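Local structure of CghA (Chaetomium globosum, 6KBC) at residues Ala181-Ile187 with Gly225-Leu231. The protein belongs to a fungal family of two-domain, calycin-clan beta proteins and binds WK1 in a pocket. Sequence-based numbering, arbitrary orientation.
Sequences AYWFRPI and GMDRSWL. With WK1 ((2S)-3-[(2S,4E)-4-[[(1R,2S,4aR,6S,8R,8aS)-2-[(E)-but-2-en-2-yl]-6,8-dimethyl-1,2,4a,5,6,7,8,8a-octahydronaphthalen-1-yl]-oxidanyl-methylidene]-3,5-bis(oxidanylidene)pyrrolidin-2-yl]-2-methyl-2-oxidanyl-propanoic acid), chain B.
Trp183 NE1 gives a hydrogen bond of 2.9 Å to Asp227 OD2 across two paired strands, beside the ligand WK1. With CG anti to the backbone N, the indole of Trp183 reaches across the neighbouring strand. The oxygen is met on its anti side and lies somewhat out of the indole plane, the ring and carboxylate planes standing 74° apart. The bond fixes the NE1 end of the ring, while CZ3 lies 3.5 Å from C5 of WK1. Water 1 donates to the same OD2 and accepts from Arg185 NH1, bridging two opposite charges not in direct contact; OD1 forms a salt bridge with Arg246, and Arg185 NH1 also bonds Asn272 O. Ser229 OG donates to Tyr182 O at 2.6 Å, in the carbonyl plane, and Trp230 N approaches that oxygen from above the plane, giving it two donors. Leu231 CD1 adds a second ligand contact, 3.6 Å from WK1 C10.

The strands run antiparallel within the calycin-clan N-terminal domain, in register until a beta bulge between Phe184 and Ile187. There Pro186, lacking an N-H, sets its CG 3.6 Å from Met226 SD and against Arg228 CB, before Ile187 resumes the pairing.

On the opposite face of the strand pair, Trp230 takes the crowded position between its backbone N and carbonyl carbon (chi1 69°), which leans the indole toward strand 181-185, against Tyr182 and Phe184. Tyr182 CB sits over its six-membered ring, 3.8 Å from the centroid, and the phenol ring slides past the five-membered ring in a barely overlapping near-parallel pair. Phe184 CE1 meets Trp230 CZ3 rim to rim, the planes 84° apart, while the guanidinium of Arg228, bonded through NE to Asn32 O and salt-bridged to Glu47, turns one face to Trp230 CE3.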
ATOM      1  N   ALA A 181      -0.354 -14.164   5.889  1.00 30.93           N
ATOM      2  CA  ALA A 181      -0.871 -13.026   5.143  1.00 29.75           C
ATOM      3  C   ALA A 181       0.318 -12.226   4.629  1.00 28.69           C
ATOM      4  O   ALA A 181       1.284 -12.003   5.365  1.00 27.16           O
ATOM      5  CB  ALA A 181      -1.780 -12.159   6.029  1.00 28.37           C
ATOM      6  N   TYR A 182       0.267 -11.813   3.363  1.00 27.55           N
ATOM      7  CA  TYR A 182       1.450 -11.287   2.694  1.00 26.11           C
ATOM      8  C   TYR A 182       1.194  -9.886   2.177  1.00 23.55           C
ATOM      9  O   TYR A 182       0.145  -9.614   1.584  1.00 25.33           O
ATOM     10  CB  TYR A 182       1.909 -12.202   1.562  1.00 29.18           C
ATOM     11  CG  TYR A 182       2.029 -13.612   2.048  1.00 28.04           C
ATOM     12  CD1 TYR A 182       3.203 -14.060   2.643  1.00 27.32           C
ATOM     13  CD2 TYR A 182       0.954 -14.478   1.970  1.00 31.84           C
ATOM     14  CE1 TYR A 182       3.302 -15.347   3.124  1.00 34.42           C
ATOM     15  CE2 TYR A 182       1.044 -15.768   2.450  1.00 34.30           C
ATOM     16  CZ  TYR A 182       2.213 -16.196   3.021  1.00 33.10           C
ATOM     17  OH  TYR A 182       2.291 -17.483   3.496  1.00 38.64           O
ATOM     18  N   TRP A 183       2.139  -9.002   2.468  1.00 24.77           N
ATOM     19  CA  TRP A 183       2.180  -7.665   1.902  1.00 23.98           C
ATOM     20  C   TRP A 183       3.639  -7.255   1.897  1.00 25.40           C
ATOM     21  O   TRP A 183       4.281  -7.213   2.948  1.00 25.09           O
ATOM     22  CB  TRP A 183       1.335  -6.671   2.701  1.00 27.59           C
ATOM     23  CG  TRP A 183       1.347  -5.309   2.097  1.00 23.17           C
ATOM     24  CD1 TRP A 183       2.424  -4.471   1.974  1.00 25.16           C
ATOM     25  CD2 TRP A 183       0.240  -4.625   1.515  1.00 24.06           C
ATOM     26  NE1 TRP A 183       2.045  -3.307   1.356  1.00 24.69           N
ATOM     27  CE2 TRP A 183       0.710  -3.374   1.067  1.00 24.80           C
ATOM     28  CE3 TRP A 183      -1.108  -4.937   1.347  1.00 27.04           C
ATOM     29  CZ2 TRP A 183      -0.116  -2.451   0.439  1.00 29.77           C
ATOM     30  CZ3 TRP A 183      -1.924  -4.023   0.731  1.00 32.60           C
ATOM     31  CH2 TRP A 183      -1.424  -2.795   0.271  1.00 29.83           C
ATOM     32  N   PHE A 184       4.177  -6.979   0.719  1.00 22.84           N
ATOM     33  CA  PHE A 184       5.544  -6.509   0.636  1.00 21.60           C
ATOM     34  C   PHE A 184       5.644  -5.661  -0.627  1.00 21.88           C
ATOM     35  O   PHE A 184       4.644  -5.406  -1.303  1.00 25.51           O
ATOM     36  CB  PHE A 184       6.520  -7.692   0.670  1.00 26.22           C
ATOM     37  CG  PHE A 184       6.303  -8.667  -0.446  1.00 29.29           C
ATOM     38  CD1 PHE A 184       5.405  -9.725  -0.297  1.00 29.86           C
ATOM     39  CD2 PHE A 184       6.956  -8.506  -1.656  1.00 29.01           C
ATOM     40  CE1 PHE A 184       5.174 -10.611  -1.339  1.00 30.50           C
ATOM     41  CE2 PHE A 184       6.740  -9.392  -2.698  1.00 31.35           C
ATOM     42  CZ  PHE A 184       5.854 -10.444  -2.541  1.00 29.86           C
ATOM     43  N   ARG A 185       6.852  -5.233  -0.957  1.00 23.34           N
ATOM     44  CA  ARG A 185       7.027  -4.191  -1.964  1.00 22.43           C
ATOM     45  C   ARG A 185       7.917  -4.679  -3.096  1.00 22.96           C
ATOM     46  O   ARG A 185       9.156  -4.637  -2.983  1.00 25.46           O
ATOM     47  CB  ARG A 185       7.593  -2.933  -1.308  1.00 21.85           C
ATOM     48  CG  ARG A 185       6.560  -2.299  -0.367  1.00 22.36           C
ATOM     49  CD  ARG A 185       7.179  -1.328   0.619  1.00 20.35           C
ATOM     50  NE  ARG A 185       8.023  -2.007   1.587  1.00 26.55           N
ATOM     51  CZ  ARG A 185       7.577  -2.559   2.713  1.00 22.79           C
ATOM     52  NH1 ARG A 185       6.287  -2.497   3.018  1.00 21.24           N
ATOM     53  NH2 ARG A 185       8.426  -3.169   3.524  1.00 22.57           N
ATOM     54  N   PRO A 186       7.339  -5.146  -4.199  1.00 23.15           N
ATOM     55  CA  PRO A 186       8.172  -5.513  -5.357  1.00 24.42           C
ATOM     56  C   PRO A 186       9.035  -4.369  -5.848  1.00 27.14           C
ATOM     57  O   PRO A 186      10.169  -4.598  -6.293  1.00 27.82           O
ATOM     58  CB  PRO A 186       7.133  -5.939  -6.398  1.00 23.70           C
ATOM     59  CG  PRO A 186       6.011  -6.484  -5.573  1.00 24.08           C
ATOM     60  CD  PRO A 186       5.928  -5.520  -4.400  1.00 20.71           C
ATOM     61  N   ILE A 187       8.537  -3.136  -5.787  1.00 24.25           N
ATOM     62  CA  ILE A 187       9.362  -1.961  -6.025  1.00 24.66           C
ATOM     63  C   ILE A 187       9.194  -1.019  -4.844  1.00 23.03           C
ATOM     64  O   ILE A 187       8.132  -0.403  -4.677  1.00 21.80           O
ATOM     65  CB  ILE A 187       9.025  -1.249  -7.338  1.00 27.61           C
ATOM     66  CG1 ILE A 187       9.164  -2.219  -8.512  1.00 29.58           C
ATOM     67  CG2 ILE A 187       9.944  -0.065  -7.500  1.00 24.70           C
ATOM     68  CD1 ILE A 187       8.525  -1.713  -9.787  1.00 28.32           C
ATOM     69  N   GLY A 225       5.711   3.645  -5.311  1.00 27.33           N
ATOM     70  CA  GLY A 225       6.182   2.265  -5.288  1.00 25.25           C
ATOM     71  C   GLY A 225       5.115   1.324  -5.760  1.00 25.88           C
ATOM     72  O   GLY A 225       4.017   1.766  -6.051  1.00 22.86           O
ATOM     73  N   MET A 226       5.475   0.058  -5.814  1.00 23.39           N
ATOM     74  CA  MET A 226       4.544  -1.004  -6.207  1.00 24.20           C
ATOM     75  C   MET A 226       4.494  -1.987  -5.040  1.00 25.54           C
ATOM     76  O   MET A 226       5.531  -2.411  -4.605  1.00 23.46           O
ATOM     77  CB  MET A 226       5.007  -1.691  -7.485  1.00 27.18           C
ATOM     78  CG  MET A 226       3.938  -2.531  -8.098  1.00 32.48           C
ATOM     79  SD  MET A 226       3.976  -4.157  -7.409  1.00 36.16           S
ATOM     80  CE  MET A 226       2.320  -4.721  -7.753  1.00 30.46           C
ATOM     81  N   ASP A 227       3.304  -2.201  -4.502  1.00 23.11           N
ATOM     82  CA  ASP A 227       3.101  -3.113  -3.355  1.00 24.08           C
ATOM     83  C   ASP A 227       2.301  -4.318  -3.840  1.00 25.37           C
ATOM     84  O   ASP A 227       1.434  -4.147  -4.646  1.00 25.81           O
ATOM     85  CB  ASP A 227       2.419  -2.424  -2.181  1.00 22.36           C
ATOM     86  CG  ASP A 227       3.256  -1.362  -1.494  1.00 25.68           C
ATOM     87  OD1 ASP A 227       4.020  -0.714  -2.145  1.00 26.54           O
ATOM     88  OD2 ASP A 227       3.117  -1.216  -0.316  1.00 26.99           O
ATOM     89  N   ARG A 228       2.591  -5.467  -3.267  1.00 26.45           N
ATOM     90  CA  ARG A 228       1.957  -6.713  -3.675  1.00 24.66           C
ATOM     91  C   ARG A 228       1.490  -7.439  -2.431  1.00 24.22           C
ATOM     92  O   ARG A 228       2.255  -7.581  -1.474  1.00 26.04           O
ATOM     93  CB  ARG A 228       2.929  -7.588  -4.473  1.00 26.98           C
ATOM     94  CG  ARG A 228       2.446  -8.996  -4.761  1.00 28.74           C
ATOM     95  CD  ARG A 228       1.214  -9.035  -5.636  1.00 29.94           C
ATOM     96  NE  ARG A 228       1.029 -10.390  -6.158  1.00 32.41           N
ATOM     97  CZ  ARG A 228      -0.078 -11.118  -6.027  1.00 32.37           C
ATOM     98  NH1 ARG A 228      -1.138 -10.642  -5.395  1.00 31.78           N
ATOM     99  NH2 ARG A 228      -0.126 -12.338  -6.548  1.00 36.59           N
ATOM    100  N   SER A 229       0.245  -7.898  -2.451  1.00 26.61           N
ATOM    101  CA  SER A 229      -0.343  -8.539  -1.292  1.00 27.39           C
ATOM    102  C   SER A 229      -1.240  -9.684  -1.733  1.00 30.46           C
ATOM    103  O   SER A 229      -1.842  -9.649  -2.812  1.00 30.30           O
ATOM    104  CB  SER A 229      -1.156  -7.550  -0.466  1.00 26.22           C
ATOM    105  OG  SER A 229      -1.844  -8.195   0.602  1.00 27.61           O
ATOM    106  N   TRP A 230      -1.324 -10.698  -0.878  1.00 27.92           N
ATOM    107  CA  TRP A 230      -2.385 -11.689  -1.009  1.00 32.80           C
ATOM    108  C   TRP A 230      -2.628 -12.340   0.346  1.00 31.07           C
ATOM    109  O   TRP A 230      -1.703 -12.522   1.138  1.00 29.49           O
ATOM    110  CB  TRP A 230      -2.050 -12.729  -2.084  1.00 29.92           C
ATOM    111  CG  TRP A 230      -0.931 -13.651  -1.730  1.00 30.51           C
ATOM    112  CD1 TRP A 230      -1.033 -14.886  -1.155  1.00 31.91           C
ATOM    113  CD2 TRP A 230       0.466 -13.429  -1.959  1.00 29.27           C
ATOM    114  NE1 TRP A 230       0.218 -15.440  -1.004  1.00 29.92           N
ATOM    115  CE2 TRP A 230       1.153 -14.561  -1.483  1.00 29.59           C
ATOM    116  CE3 TRP A 230       1.203 -12.374  -2.504  1.00 28.31           C
ATOM    117  CZ2 TRP A 230       2.541 -14.671  -1.541  1.00 30.65           C
ATOM    118  CZ3 TRP A 230       2.570 -12.486  -2.563  1.00 30.81           C
ATOM    119  CH2 TRP A 230       3.228 -13.625  -2.086  1.00 31.47           C
ATOM    120  N   LEU A 231      -3.891 -12.675   0.596  1.00 31.84           N
ATOM    121  CA  LEU A 231      -4.363 -13.276   1.839  1.00 38.13           C
ATOM    122  C   LEU A 231      -5.405 -14.323   1.479  1.00 39.58           C
ATOM    123  O   LEU A 231      -6.280 -14.050   0.644  1.00 39.80           O
ATOM    124  CB  LEU A 231      -5.022 -12.244   2.761  1.00 35.30           C
ATOM    125  CG  LEU A 231      -4.161 -11.278   3.535  1.00 41.27           C
ATOM    126  CD1 LEU A 231      -3.834 -10.081   2.640  1.00 36.62           C
ATOM    127  CD2 LEU A 231      -4.955 -10.850   4.764  1.00 35.32           C
TER
HETATM  128  O   WK1 B 501     -12.099   2.339  -1.460  1.00 42.02           O
HETATM  129  C17 WK1 B 501     -10.976   2.772  -1.499  1.00 40.34           C
HETATM  130  O1  WK1 B 501     -10.619   3.554  -2.335  1.00 35.21           O
HETATM  131  C19 WK1 B 501      -9.984   2.354  -0.492  1.00 35.90           C
HETATM  132  O2  WK1 B 501     -10.534   1.561   0.504  1.00 39.32           O
HETATM  133  C18 WK1 B 501      -9.458   3.572   0.203  1.00 35.48           C
HETATM  134  C20 WK1 B 501      -8.982   1.567  -1.290  1.00 35.40           C
HETATM  135  C22 WK1 B 501      -7.724   1.392  -0.542  1.00 33.71           C
HETATM  136  N   WK1 B 501      -6.591   0.810  -1.235  1.00 34.23           N
HETATM  137  C21 WK1 B 501      -6.026  -0.115  -0.467  1.00 36.07           C
HETATM  138  O5  WK1 B 501      -4.960  -0.784  -0.841  1.00 32.29           O
HETATM  139  C23 WK1 B 501      -7.769   0.618   0.678  1.00 41.42           C
HETATM  140  O4  WK1 B 501      -8.651   0.760   1.646  1.00 36.88           O
HETATM  141  C24 WK1 B 501      -6.719  -0.332   0.812  1.00 39.24           C
HETATM  142  C16 WK1 B 501      -6.472  -1.229   1.936  1.00 39.12           C
HETATM  143  O3  WK1 B 501      -7.269  -1.164   2.931  1.00 41.47           O
HETATM  144  C9  WK1 B 501      -5.267  -2.071   1.970  1.00 38.30           C
HETATM  145  C8  WK1 B 501      -4.236  -1.057   2.543  1.00 36.98           C
HETATM  146  C12 WK1 B 501      -4.282   0.383   2.077  1.00 35.88           C
HETATM  147  C13 WK1 B 501      -3.524   0.841   1.106  1.00 34.46           C
HETATM  148  C90 WK1 B 501      -3.597   2.263   0.665  1.00 36.67           C
HETATM  149  C14 WK1 B 501      -5.214   1.342   2.727  1.00 41.16           C
HETATM  150  C7  WK1 B 501      -4.294  -0.989   4.039  1.00 39.80           C
HETATM  151  C6  WK1 B 501      -4.205  -2.097   4.725  1.00 38.20           C
HETATM  152  C3  WK1 B 501      -4.342  -3.377   3.965  1.00 38.41           C
HETATM  153  C4  WK1 B 501      -5.367  -3.308   2.852  1.00 40.09           C
HETATM  154  C5  WK1 B 501      -5.180  -4.549   2.002  1.00 43.32           C
HETATM  155  C11 WK1 B 501      -6.279  -4.652   0.992  1.00 41.11           C
HETATM  156  C2  WK1 B 501      -4.480  -4.632   4.786  1.00 38.30           C
HETATM  157  C1  WK1 B 501      -4.048  -5.741   3.879  1.00 38.08           C
HETATM  158  C10 WK1 B 501      -3.891  -7.073   4.536  1.00 40.88           C
HETATM  159  C   WK1 B 501      -5.065  -5.843   2.785  1.00 40.47           C
HETATM  160  O   HOH W   1       4.125  -0.522   2.257  1.00 25.36           O
HETATM  161  O   HOH W   2       6.553  -0.052  -2.526  1.00 25.92           O